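Local coordinates for GTP-binding protein (Thermus thermophilus, PDB 2DBY), which probably hydrolyses ATP and binds the ribosome and its large subunit, and here holds GDP in the nucleotide pocket of a P-loop domain of the OBG GTPase family, at residues A[37-42]-A[75-80]; A[92-97]-A[197-202]; A[100-105]-A[279-284]; A[203-208]-A[275-280]. All blocks are in the same frame, centred on the assembly; numbering follows the deposited sequence.

Interaction 1: residues A[37-42]-A[75-80]; sequences DKNVGV and DIAGLV
Asn39 and Asp75 meet through backbone and side chain together. The amide N of Asp75 donates to the carbonyl O of Asn39 at 2.7 Å, nearly straight (166°) and in the carbonyl plane. Beside this bond, the backbone itself brings Asn39 CB to 3.5 Å from the carbonyl O of Asp75. The first torsion, with CG anti to the carbonyl carbon of Asn39 (chi1 -68°), then lays the amide alongside, OD1 3.9 Å from Asp75 CB. The amide and carboxylate planes stand 71° apart, so the two flat groups do not stack. Asn39 ND2 comes within loose reach of Ala77, 4.4 Å from its CB. Asparagine suits the place because its short amide fits against the Asp75 backbone and sets no second charge beside the carboxylate. An alanine in place of Asn39 would keep CB and the backbone bond, but is likely to lose the amide cover over Asp75 CB and Ala77. Asp37 steadies the loop by an Asx turn, its OD2 accepting from Asn39 N at 2.7 Å from above the carboxylate plane, at the head of a type I turn that ends at Val40. Residues 75-78 read Asp-Ile-Ala-Gly, the DxxG motif of switch II in P-loop GTPases, and Asp75 OD1 forms a salt bridge with Lys14, a GDP-binding residue. The chemistry therefore divides the work at Asp75: its amide ties it to the neighbouring loop, while its carboxylate serves the P-loop.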
loop_
_atom_site.group_PDB
_atom_site.type_symbol
_atom_site.label_atom_id
_atom_site.label_comp_id
_atom_site.label_asym_id
_atom_site.label_seq_id
_atom_site.Cartn_x
_atom_site.Cartn_y
_atom_site.Cartn_z
ATOM N N ASP A 37 10.980 13.350 -6.532
ATOM C CA ASP A 37 11.538 12.424 -7.516
ATOM C C ASP A 37 10.544 12.249 -8.660
ATOM O O ASP A 37 9.349 12.060 -8.422
ATOM C CB ASP A 37 11.841 11.085 -6.820
ATOM C CG ASP A 37 12.524 10.070 -7.728
ATOM O OD1 ASP A 37 13.294 9.248 -7.189
ATOM O OD2 ASP A 37 12.293 10.055 -8.952
ATOM N N LYS A 38 11.019 12.335 -9.892
ATOM C CA LYS A 38 10.130 12.207 -11.044
ATOM C C LYS A 38 9.439 10.837 -11.091
ATOM O O LYS A 38 8.389 10.682 -11.715
ATOM C CB LYS A 38 10.899 12.457 -12.357
ATOM C CG LYS A 38 11.916 11.379 -12.731
ATOM C CD LYS A 38 12.423 11.608 -14.158
ATOM C CE LYS A 38 13.200 10.408 -14.695
ATOM N NZ LYS A 38 13.516 10.567 -16.161
ATOM N N ASN A 39 10.013 9.843 -10.417
ATOM C CA ASN A 39 9.425 8.499 -10.431
ATOM C C ASN A 39 8.487 8.206 -9.279
ATOM O O ASN A 39 8.002 7.083 -9.166
ATOM C CB ASN A 39 10.530 7.442 -10.416
ATOM C CG ASN A 39 11.321 7.423 -11.708
ATOM O OD1 ASN A 39 10.746 7.529 -12.791
ATOM N ND2 ASN A 39 12.641 7.287 -11.604
ATOM N N VAL A 40 8.214 9.216 -8.460
ATOM C CA VAL A 40 7.376 9.052 -7.274
ATOM C C VAL A 40 6.148 9.969 -7.284
ATOM O O VAL A 40 6.267 11.189 -7.472
ATOM C CB VAL A 40 8.210 9.350 -5.990
ATOM C CG1 VAL A 40 7.367 9.102 -4.739
ATOM C CG2 VAL A 40 9.505 8.481 -5.953
ATOM N N GLY A 41 4.961 9.390 -7.091
ATOM C CA GLY A 41 3.771 10.228 -7.089
ATOM C C GLY A 41 2.722 9.548 -6.238
ATOM O O GLY A 41 2.945 8.434 -5.761
ATOM N N VAL A 42 1.589 10.198 -6.045
ATOM C CA VAL A 42 0.537 9.588 -5.242
ATOM C C VAL A 42 -0.786 9.579 -5.978
ATOM O O VAL A 42 -0.990 10.332 -6.942
ATOM C CB VAL A 42 0.332 10.324 -3.904
ATOM C CG1 VAL A 42 1.627 10.363 -3.110
ATOM C CG2 VAL A 42 -0.166 11.723 -4.156
ATOM N N ASP A 75 7.844 4.395 -9.646
ATOM C CA ASP A 75 8.132 3.685 -10.881
ATOM C C ASP A 75 9.528 3.148 -10.628
ATOM O O ASP A 75 10.496 3.923 -10.662
ATOM C CB ASP A 75 8.187 4.637 -12.086
ATOM C CG ASP A 75 8.477 3.908 -13.403
ATOM O OD1 ASP A 75 8.756 2.689 -13.377
ATOM O OD2 ASP A 75 8.423 4.562 -14.473
ATOM N N ILE A 76 9.627 1.834 -10.402
ATOM C CA ILE A 76 10.914 1.224 -10.094
ATOM C C ILE A 76 11.714 1.135 -11.352
ATOM O O ILE A 76 11.329 0.480 -12.327
ATOM C CB ILE A 76 10.773 -0.169 -9.497
ATOM C CG1 ILE A 76 10.093 -0.089 -8.117
ATOM C CG2 ILE A 76 12.172 -0.820 -9.393
ATOM C CD1 ILE A 76 10.922 0.551 -7.025
ATOM N N ALA A 77 12.855 1.786 -11.285
ATOM C CA ALA A 77 13.755 1.886 -12.398
ATOM C C ALA A 77 14.920 0.918 -12.322
ATOM O O ALA A 77 15.497 0.716 -11.243
ATOM C CB ALA A 77 14.261 3.281 -12.453
ATOM N N GLY A 78 15.236 0.316 -13.471
ATOM C CA GLY A 78 16.370 -0.582 -13.549
ATOM C C GLY A 78 16.260 -1.857 -14.348
ATOM O O GLY A 78 15.196 -2.495 -14.433
ATOM N N LEU A 79 17.379 -2.234 -14.954
ATOM C CA LEU A 79 17.446 -3.481 -15.712
ATOM C C LEU A 79 17.284 -4.535 -14.600
ATOM O O LEU A 79 17.867 -4.380 -13.513
ATOM C CB LEU A 79 18.818 -3.611 -16.408
ATOM C CG LEU A 79 19.227 -4.955 -17.070
ATOM C CD1 LEU A 79 20.131 -4.709 -18.297
ATOM C CD2 LEU A 79 19.955 -5.851 -16.041
ATOM N N VAL A 80 16.494 -5.579 -14.857
ATOM C CA VAL A 80 16.230 -6.604 -13.838
ATOM C C VAL A 80 17.198 -7.801 -13.793
ATOM O O VAL A 80 17.832 -8.060 -12.751
ATOM C CB VAL A 80 14.794 -7.181 -13.995
ATOM C CG1 VAL A 80 14.508 -8.195 -12.888
ATOM C CG2 VAL A 80 13.765 -6.051 -13.935
#

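Interaction 2: residues A[92-97]-A[197-202]; sequences QFLAHI and PLLTAK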
loop_
_atom_site.group_PDB
_atom_site.type_symbol
_atom_site.label_atom_id
_atom_site.label_comp_id
_atom_site.label_asym_id
_atom_site.label_seq_id
_atom_site.Cartn_x
_atom_site.Cartn_y
_atom_site.Cartn_z
ATOM N N GLN A 92 20.934 -1.621 -9.516
ATOM C CA GLN A 92 20.096 -0.434 -9.320
ATOM C C GLN A 92 18.658 -0.849 -9.022
ATOM O O GLN A 92 18.020 -0.300 -8.147
ATOM C CB GLN A 92 20.125 0.453 -10.565
ATOM C CG GLN A 92 21.428 1.230 -10.763
ATOM C CD GLN A 92 21.594 2.367 -9.771
ATOM O OE1 GLN A 92 21.749 2.147 -8.566
ATOM N NE2 GLN A 92 21.559 3.597 -10.276
ATOM N N PHE A 93 18.157 -1.826 -9.764
ATOM C CA PHE A 93 16.806 -2.319 -9.548
ATOM C C PHE A 93 16.658 -2.827 -8.114
ATOM O O PHE A 93 15.714 -2.479 -7.418
ATOM C CB PHE A 93 16.509 -3.429 -10.558
ATOM C CG PHE A 93 15.141 -4.065 -10.385
ATOM C CD1 PHE A 93 14.000 -3.421 -10.853
ATOM C CD2 PHE A 93 15.009 -5.315 -9.757
ATOM C CE1 PHE A 93 12.715 -4.019 -10.708
ATOM C CE2 PHE A 93 13.754 -5.929 -9.595
ATOM C CZ PHE A 93 12.587 -5.278 -10.076
ATOM N N LEU A 94 17.595 -3.646 -7.646
ATOM C CA LEU A 94 17.507 -4.147 -6.275
ATOM C C LEU A 94 17.551 -2.999 -5.266
ATOM O O LEU A 94 16.841 -3.012 -4.262
ATOM C CB LEU A 94 18.663 -5.103 -5.967
ATOM C CG LEU A 94 18.704 -6.395 -6.789
ATOM C CD1 LEU A 94 20.011 -7.156 -6.488
ATOM C CD2 LEU A 94 17.473 -7.262 -6.430
ATOM N N ALA A 95 18.400 -2.013 -5.523
ATOM C CA ALA A 95 18.509 -0.892 -4.595
ATOM C C ALA A 95 17.186 -0.144 -4.504
ATOM O O ALA A 95 16.795 0.303 -3.417
ATOM C CB ALA A 95 19.600 0.055 -5.040
ATOM N N HIS A 96 16.522 0.012 -5.642
ATOM C CA HIS A 96 15.236 0.713 -5.681
ATOM C C HIS A 96 14.156 -0.103 -4.989
ATOM O O HIS A 96 13.347 0.457 -4.236
ATOM C CB HIS A 96 14.842 1.044 -7.118
ATOM C CG HIS A 96 15.712 2.087 -7.748
ATOM N ND1 HIS A 96 15.916 2.170 -9.109
ATOM C CD2 HIS A 96 16.438 3.089 -7.199
ATOM C CE1 HIS A 96 16.732 3.177 -9.370
ATOM N NE2 HIS A 96 17.063 3.750 -8.228
ATOM N N ILE A 97 14.145 -1.417 -5.217
ATOM C CA ILE A 97 13.158 -2.307 -4.572
ATOM C C ILE A 97 13.299 -2.262 -3.046
ATOM O O ILE A 97 12.305 -2.327 -2.298
ATOM C CB ILE A 97 13.339 -3.790 -5.040
ATOM C CG1 ILE A 97 12.798 -3.955 -6.448
ATOM C CG2 ILE A 97 12.586 -4.750 -4.093
ATOM C CD1 ILE A 97 11.298 -3.908 -6.492
ATOM N N PRO A 197 14.761 -6.885 6.447
ATOM C CA PRO A 197 13.622 -6.835 5.516
ATOM C C PRO A 197 13.921 -7.439 4.160
ATOM O O PRO A 197 14.234 -6.723 3.215
ATOM C CB PRO A 197 13.300 -5.327 5.421
ATOM C CG PRO A 197 13.981 -4.712 6.620
ATOM C CD PRO A 197 15.257 -5.531 6.755
ATOM N N LEU A 198 13.801 -8.760 4.064
ATOM C CA LEU A 198 14.068 -9.477 2.819
ATOM C C LEU A 198 13.191 -8.955 1.685
ATOM O O LEU A 198 12.029 -8.604 1.892
ATOM C CB LEU A 198 13.813 -10.979 2.989
ATOM C CG LEU A 198 14.759 -11.668 3.981
ATOM C CD1 LEU A 198 14.408 -13.168 4.031
ATOM C CD2 LEU A 198 16.213 -11.447 3.562
ATOM N N LEU A 199 13.757 -8.909 0.483
ATOM C CA LEU A 199 13.007 -8.404 -0.658
ATOM C C LEU A 199 11.750 -9.226 -0.949
ATOM O O LEU A 199 10.694 -8.662 -1.299
ATOM C CB LEU A 199 13.903 -8.376 -1.896
ATOM C CG LEU A 199 15.194 -7.570 -1.695
ATOM C CD1 LEU A 199 15.891 -7.499 -3.047
ATOM C CD2 LEU A 199 14.921 -6.121 -1.167
ATOM N N THR A 200 11.852 -10.546 -0.809
ATOM C CA THR A 200 10.711 -11.415 -1.079
ATOM C C THR A 200 9.720 -11.497 0.076
ATOM O O THR A 200 8.727 -12.223 -0.016
ATOM C CB THR A 200 11.135 -12.861 -1.478
ATOM O OG1 THR A 200 11.877 -13.449 -0.411
ATOM C CG2 THR A 200 11.996 -12.833 -2.741
ATOM N N ALA A 201 9.985 -10.746 1.143
ATOM C CA ALA A 201 9.060 -10.673 2.282
ATOM C C ALA A 201 8.066 -9.510 2.049
ATOM O O ALA A 201 7.017 -9.429 2.719
ATOM C CB ALA A 201 9.842 -10.461 3.613
ATOM N N LYS A 202 8.386 -8.609 1.119
ATOM C CA LYS A 202 7.475 -7.495 0.831
ATOM C C LYS A 202 6.190 -8.014 0.172
ATOM O O LYS A 202 6.224 -8.912 -0.687
ATOM C CB LYS A 202 8.147 -6.461 -0.108
ATOM C CG LYS A 202 9.472 -5.898 0.437
ATOM C CD LYS A 202 10.188 -5.011 -0.597
ATOM C CE LYS A 202 11.574 -4.576 -0.107
ATOM N NZ LYS A 202 11.511 -3.546 0.975
#
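Leu199 reaches across from a 3-10 turn and sets its two methyls against two residues one helical turn apart. Its CD1 meets Leu94 CD2 at 3.7 Å, the side chains crossing at about a right angle, while its CD2 lies 4.0 Å from Ile97 CG2. That branch of Ile97 is available because CG1 is turned beside the backbone N (chi1 -75°), which leaves CG2 anti to it and facing Leu199. Lys202 brings a different chemistry: an extended chain lays CE 3.2 Å from the carbonyl O of Ile97 and 4.1 Å from Ile97 CG2, and a bend at the last torsion (chi4 -73°) turns NZ toward the carbonyls at and just beyond the end of the helix. There NZ donates to Val100 O, with a weaker bond to Arg98 O. A methionine in its place would probably keep some of the packing on Ile97 but leave the carbonyl of Val100 without its ammonium partner. Lysine suits the spot because its methylenes pack on isoleucine and its charge would probably be favoured by the carbonyls at the helix's C-terminal end. Helix 91-98, which links strand 66-75 to strand 102-108, corresponds in position to the switch II helix in the layered alpha/beta fold of P-loop GTPases, here packed against the loop that enters strand 204-209.

Interaction 3: residues A[100-105]-A[279-284]; sequences VAAIAH and YRALDL. With FMT (formic acid), chain C.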
loop_
_atom_site.group_PDB
_atom_site.type_symbol
_atom_site.label_atom_id
_atom_site.label_comp_id
_atom_site.label_asym_id
_atom_site.label_seq_id
_atom_site.Cartn_x
_atom_site.Cartn_y
_atom_site.Cartn_z
ATOM N N VAL A 100 11.041 0.406 -1.162
ATOM C CA VAL A 100 9.578 0.454 -1.102
ATOM C C VAL A 100 9.072 -0.632 -0.159
ATOM O O VAL A 100 9.787 -1.590 0.116
ATOM C CB VAL A 100 8.929 0.269 -2.486
ATOM C CG1 VAL A 100 9.286 1.489 -3.365
ATOM C CG2 VAL A 100 9.421 -1.028 -3.136
ATOM N N ALA A 101 7.841 -0.474 0.319
ATOM C CA ALA A 101 7.240 -1.415 1.277
ATOM C C ALA A 101 6.455 -2.561 0.658
ATOM O O ALA A 101 6.201 -3.573 1.310
ATOM C CB ALA A 101 6.339 -0.646 2.227
ATOM N N ALA A 102 6.048 -2.382 -0.587
ATOM C CA ALA A 102 5.300 -3.398 -1.328
ATOM C C ALA A 102 5.660 -3.258 -2.797
ATOM O O ALA A 102 6.175 -2.211 -3.224
ATOM C CB ALA A 102 3.757 -3.242 -1.098
ATOM N N ILE A 103 5.375 -4.304 -3.573
ATOM C CA ILE A 103 5.705 -4.352 -4.986
ATOM C C ILE A 103 4.443 -4.650 -5.804
ATOM O O ILE A 103 3.639 -5.506 -5.427
ATOM C CB ILE A 103 6.738 -5.496 -5.246
ATOM C CG1 ILE A 103 8.035 -5.193 -4.490
ATOM C CG2 ILE A 103 6.955 -5.670 -6.754
ATOM C CD1 ILE A 103 9.069 -6.324 -4.541
ATOM N N ALA A 104 4.263 -3.941 -6.911
ATOM C CA ALA A 104 3.125 -4.208 -7.784
ATOM C C ALA A 104 3.800 -4.509 -9.127
ATOM O O ALA A 104 4.491 -3.662 -9.706
ATOM C CB ALA A 104 2.208 -2.973 -7.878
ATOM N N HIS A 105 3.598 -5.720 -9.625
ATOM C CA HIS A 105 4.246 -6.155 -10.858
ATOM C C HIS A 105 3.223 -6.180 -11.976
ATOM O O HIS A 105 2.251 -6.935 -11.919
ATOM C CB HIS A 105 4.862 -7.569 -10.631
ATOM C CG HIS A 105 5.724 -8.063 -11.762
ATOM N ND1 HIS A 105 6.631 -9.093 -11.603
ATOM C CD2 HIS A 105 5.839 -7.659 -13.053
ATOM C CE1 HIS A 105 7.265 -9.304 -12.744
ATOM N NE2 HIS A 105 6.802 -8.449 -13.644
ATOM N N TYR A 279 -3.140 0.130 -0.510
ATOM C CA TYR A 279 -3.441 0.490 0.874
ATOM C C TYR A 279 -3.432 -0.786 1.711
ATOM O O TYR A 279 -2.857 -0.815 2.800
ATOM C CB TYR A 279 -4.830 1.143 0.957
ATOM C CG TYR A 279 -4.972 2.226 2.016
ATOM C CD1 TYR A 279 -4.207 3.397 1.950
ATOM C CD2 TYR A 279 -5.945 2.129 3.021
ATOM C CE1 TYR A 279 -4.412 4.444 2.840
ATOM C CE2 TYR A 279 -6.161 3.178 3.921
ATOM C CZ TYR A 279 -5.395 4.330 3.818
ATOM O OH TYR A 279 -5.624 5.388 4.653
ATOM N N ARG A 280 -4.060 -1.844 1.194
ATOM C CA ARG A 280 -4.104 -3.119 1.907
ATOM C C ARG A 280 -2.725 -3.752 2.014
ATOM O O ARG A 280 -2.356 -4.278 3.061
ATOM C CB ARG A 280 -5.048 -4.119 1.213
ATOM C CG ARG A 280 -6.541 -3.745 1.308
ATOM C CD ARG A 280 -7.422 -4.890 0.817
ATOM N NE ARG A 280 -7.302 -5.118 -0.625
ATOM C CZ ARG A 280 -7.981 -4.439 -1.551
ATOM N NH1 ARG A 280 -8.838 -3.486 -1.203
ATOM N NH2 ARG A 280 -7.814 -4.722 -2.825
ATOM N N ALA A 281 -1.959 -3.696 0.931
ATOM C CA ALA A 281 -0.624 -4.295 0.924
ATOM C C ALA A 281 0.270 -3.631 1.954
ATOM O O ALA A 281 1.087 -4.300 2.614
ATOM C CB ALA A 281 0.009 -4.171 -0.476
ATOM N N LEU A 282 0.135 -2.318 2.095
ATOM C CA LEU A 282 0.946 -1.561 3.041
ATOM C C LEU A 282 0.381 -1.654 4.471
ATOM O O LEU A 282 0.935 -1.059 5.402
ATOM C CB LEU A 282 1.048 -0.088 2.605
ATOM C CG LEU A 282 1.789 0.153 1.279
ATOM C CD1 LEU A 282 1.670 1.620 0.827
ATOM C CD2 LEU A 282 3.236 -0.238 1.444
ATOM N N ASP A 283 -0.708 -2.407 4.624
ATOM C CA ASP A 283 -1.393 -2.614 5.915
ATOM C C ASP A 283 -1.790 -1.292 6.560
ATOM O O ASP A 283 -1.533 -1.057 7.739
ATOM C CB ASP A 283 -0.488 -3.378 6.877
ATOM C CG ASP A 283 -1.256 -4.010 8.028
ATOM O OD1 ASP A 283 -0.606 -4.379 9.029
ATOM O OD2 ASP A 283 -2.500 -4.155 7.935
ATOM N N LEU A 284 -2.453 -0.441 5.787
ATOM C CA LEU A 284 -2.821 0.875 6.284
ATOM C C LEU A 284 -4.290 1.013 6.626
ATOM O O LEU A 284 -5.122 0.207 6.202
ATOM C CB LEU A 284 -2.469 1.915 5.226
ATOM C CG LEU A 284 -1.022 1.864 4.742
ATOM C CD1 LEU A 284 -0.857 2.843 3.584
ATOM C CD2 LEU A 284 -0.083 2.204 5.904
HETATM C C FMT C . 7.204 -9.976 -8.612
HETATM O O1 FMT C . 7.119 -10.943 -9.364
HETATM O O2 FMT C . 7.624 -10.138 -7.324
#
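Ala101 CB and Leu282 CD2 stand only 3.2 Å apart, closer than carbon atoms usually pack, so the exact spacing is best taken with some doubt. The approach itself is clear: Leu282 turns CG beside its own backbone N (chi1 -65°) and extends the CD2 branch to the start of the strand, where it also lies 4.0 Å from Ala102 CB. A second pair, Ala102 CB and Ala281 CB, touches at 3.9 Å. Alanine suits these places because a single methyl lets the helix end settle close on the strand, while the branched tip of leucine reaches both Ala101 and Ala102. Here helix 270-281 lies on the central sheet of the G domain and then stops in a Schellman motif: Leu284 N donates to Tyr279 O at 3.0 Å and Asp283 N to Arg280 O at 2.9 Å, with Asp283 at positive phi. This ending turns the chain into strand 284-290, which belongs to the same sheet. Leu282 also packs on Val4 of strand 3-7, and Ala281 on Pro203, so the helix end spans three neighbouring strands or their approaches. Farther along strand 102-108, His105 donates from ND1 to O1 of a formic acid molecule at 2.9 Å (167°), probably a leftover of crystallisation.

Interaction 4: residues A[203-208]-A[275-280]; sequences PVIYVA and ARAGYR
Ile205 presses the end of its side chain onto the helix at Ala277 and Gly278. The methyl CD1 does all the touching, and it lies 4.0 Å from Ala277 CB. It also rests on the peptide that joins the two helix residues, 3.9 Å from Gly278 N. With CG1 beside the backbone N (chi1 -62°) and the chain continuing extended (chi2 159°), CD1 is pushed outward from the strand to the helix. Isoleucine suits a strand by its branch at CB and still has the length to bridge the layers; alanine and glycine keep the helix surface low enough to receive it. In the next shell, Val239 of strand 237-241 touches both Ile205 and Ala277, and Ala281 packs on Ile205 one turn farther along the helix. The strand itself is fixed by backbone hydrogen bonds between Ile205 and both Ile103 and His105. Tyr279 leaves the helix pointing away from the strand, and its OH bonds to Thr286 and Thr299, tying the same helix to later strands. With no hydrogen bond across it, this buried contact rests on shape and dispersion, while the directional bonds lie elsewhere, in the strand's backbone pairing and at Tyr279 OH.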
loop_
_atom_site.group_PDB
_atom_site.type_symbol
_atom_site.label_atom_id
_atom_site.label_comp_id
_atom_site.label_asym_id
_atom_site.label_seq_id
_atom_site.Cartn_x
_atom_site.Cartn_y
_atom_site.Cartn_z
ATOM N N PRO A 203 5.034 -7.461 0.568
ATOM C CA PRO A 203 3.771 -7.908 -0.036
ATOM C C PRO A 203 3.833 -7.618 -1.526
ATOM O O PRO A 203 4.455 -6.632 -1.960
ATOM C CB PRO A 203 2.727 -7.032 0.650
ATOM C CG PRO A 203 3.334 -6.783 1.993
ATOM C CD PRO A 203 4.787 -6.549 1.701
ATOM N N VAL A 204 3.146 -8.442 -2.304
ATOM C CA VAL A 204 3.144 -8.269 -3.758
ATOM C C VAL A 204 1.739 -8.234 -4.322
ATOM O O VAL A 204 0.850 -8.963 -3.831
ATOM C CB VAL A 204 3.880 -9.439 -4.466
ATOM C CG1 VAL A 204 3.611 -9.375 -5.988
ATOM C CG2 VAL A 204 5.381 -9.382 -4.199
ATOM N N ILE A 205 1.544 -7.355 -5.309
ATOM C CA ILE A 205 0.277 -7.265 -6.047
ATOM C C ILE A 205 0.626 -7.569 -7.507
ATOM O O ILE A 205 1.540 -6.971 -8.052
ATOM C CB ILE A 205 -0.301 -5.832 -6.021
ATOM C CG1 ILE A 205 -0.611 -5.397 -4.596
ATOM C CG2 ILE A 205 -1.578 -5.764 -6.912
ATOM C CD1 ILE A 205 -0.679 -3.866 -4.477
ATOM N N TYR A 206 -0.057 -8.520 -8.138
ATOM C CA TYR A 206 0.201 -8.778 -9.543
ATOM C C TYR A 206 -0.862 -7.920 -10.228
ATOM O O TYR A 206 -2.050 -8.076 -9.940
ATOM C CB TYR A 206 -0.063 -10.239 -9.894
ATOM C CG TYR A 206 1.046 -11.209 -9.537
ATOM C CD1 TYR A 206 0.787 -12.574 -9.485
ATOM C CD2 TYR A 206 2.334 -10.776 -9.282
ATOM C CE1 TYR A 206 1.785 -13.489 -9.187
ATOM C CE2 TYR A 206 3.357 -11.680 -8.984
ATOM C CZ TYR A 206 3.065 -13.042 -8.940
ATOM O OH TYR A 206 4.054 -13.957 -8.661
ATOM N N VAL A 207 -0.436 -7.017 -11.109
ATOM C CA VAL A 207 -1.374 -6.127 -11.802
ATOM C C VAL A 207 -1.547 -6.703 -13.203
ATOM O O VAL A 207 -0.655 -6.582 -14.049
ATOM C CB VAL A 207 -0.787 -4.685 -11.888
ATOM C CG1 VAL A 207 -1.763 -3.762 -12.605
ATOM C CG2 VAL A 207 -0.508 -4.154 -10.486
ATOM N N ALA A 208 -2.674 -7.366 -13.425
ATOM C CA ALA A 208 -2.944 -7.975 -14.736
ATOM C C ALA A 208 -3.454 -6.901 -15.681
ATOM O O ALA A 208 -4.578 -6.415 -15.518
ATOM C CB ALA A 208 -3.993 -9.109 -14.597
ATOM N N ALA A 275 -4.992 1.664 -5.982
ATOM C CA ALA A 275 -4.692 2.406 -4.769
ATOM C C ALA A 275 -5.210 1.647 -3.536
ATOM O O ALA A 275 -4.527 1.555 -2.511
ATOM C CB ALA A 275 -5.326 3.832 -4.853
ATOM N N ARG A 276 -6.418 1.096 -3.644
ATOM C CA ARG A 276 -7.008 0.348 -2.535
ATOM C C ARG A 276 -6.235 -0.947 -2.281
ATOM O O ARG A 276 -6.107 -1.389 -1.137
ATOM C CB ARG A 276 -8.488 0.040 -2.816
ATOM C CG ARG A 276 -9.422 1.256 -2.678
ATOM C CD ARG A 276 -10.907 0.845 -2.589
ATOM N NE ARG A 276 -11.341 0.051 -3.737
ATOM C CZ ARG A 276 -11.431 -1.275 -3.744
ATOM N NH1 ARG A 276 -11.126 -1.970 -2.655
ATOM N NH2 ARG A 276 -11.799 -1.912 -4.847
ATOM N N ALA A 277 -5.725 -1.560 -3.345
ATOM C CA ALA A 277 -4.943 -2.789 -3.195
ATOM C C ALA A 277 -3.609 -2.417 -2.539
ATOM O O ALA A 277 -3.099 -3.156 -1.695
ATOM C CB ALA A 277 -4.698 -3.467 -4.559
ATOM N N GLY A 278 -3.069 -1.257 -2.911
ATOM C CA GLY A 278 -1.813 -0.816 -2.311
ATOM C C GLY A 278 -2.008 -0.486 -0.835
ATOM O O GLY A 278 -1.161 -0.772 0.000
ATOM N N TYR A 279 -3.140 0.130 -0.510
ATOM C CA TYR A 279 -3.441 0.490 0.874
ATOM C C TYR A 279 -3.432 -0.786 1.711
ATOM O O TYR A 279 -2.857 -0.815 2.800
ATOM C CB TYR A 279 -4.830 1.143 0.957
ATOM C CG TYR A 279 -4.972 2.226 2.016
ATOM C CD1 TYR A 279 -4.207 3.397 1.950
ATOM C CD2 TYR A 279 -5.945 2.129 3.021
ATOM C CE1 TYR A 279 -4.412 4.444 2.840
ATOM C CE2 TYR A 279 -6.161 3.178 3.921
ATOM C CZ TYR A 279 -5.395 4.330 3.818
ATOM O OH TYR A 279 -5.624 5.388 4.653
ATOM N N ARG A 280 -4.060 -1.844 1.194
ATOM C CA ARG A 280 -4.104 -3.119 1.907
ATOM C C ARG A 280 -2.725 -3.752 2.014
ATOM O O ARG A 280 -2.356 -4.278 3.061
ATOM C CB ARG A 280 -5.048 -4.119 1.213
ATOM C CG ARG A 280 -6.541 -3.745 1.308
ATOM C CD ARG A 280 -7.422 -4.890 0.817
ATOM N NE ARG A 280 -7.302 -5.118 -0.625
ATOM C CZ ARG A 280 -7.981 -4.439 -1.551
ATOM N NH1 ARG A 280 -8.838 -3.486 -1.203
ATOM N NH2 ARG A 280 -7.814 -4.722 -2.825
#

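Interactions 3 and 4 form the interior pair: both set helix 270-281 on the central sheet, one on strand 102-108 and the other on its neighbour 204-209, and their centres lie about 6 Å apart. Interaction 4 is fully buried and interaction 3 partly so, and both are apolar. Interaction 2, also partly buried, packs helix 91-98 against the loop before strand 204-209 and touches interaction 3, mixing apolar packing with a charged group. Interaction 1 is the surface contact and the one joined by a hydrogen bond between its segments, close to the nucleotide site. It meets interaction 2 where Ala77 O receives His96 ND1, linking the switch II loop to its helix.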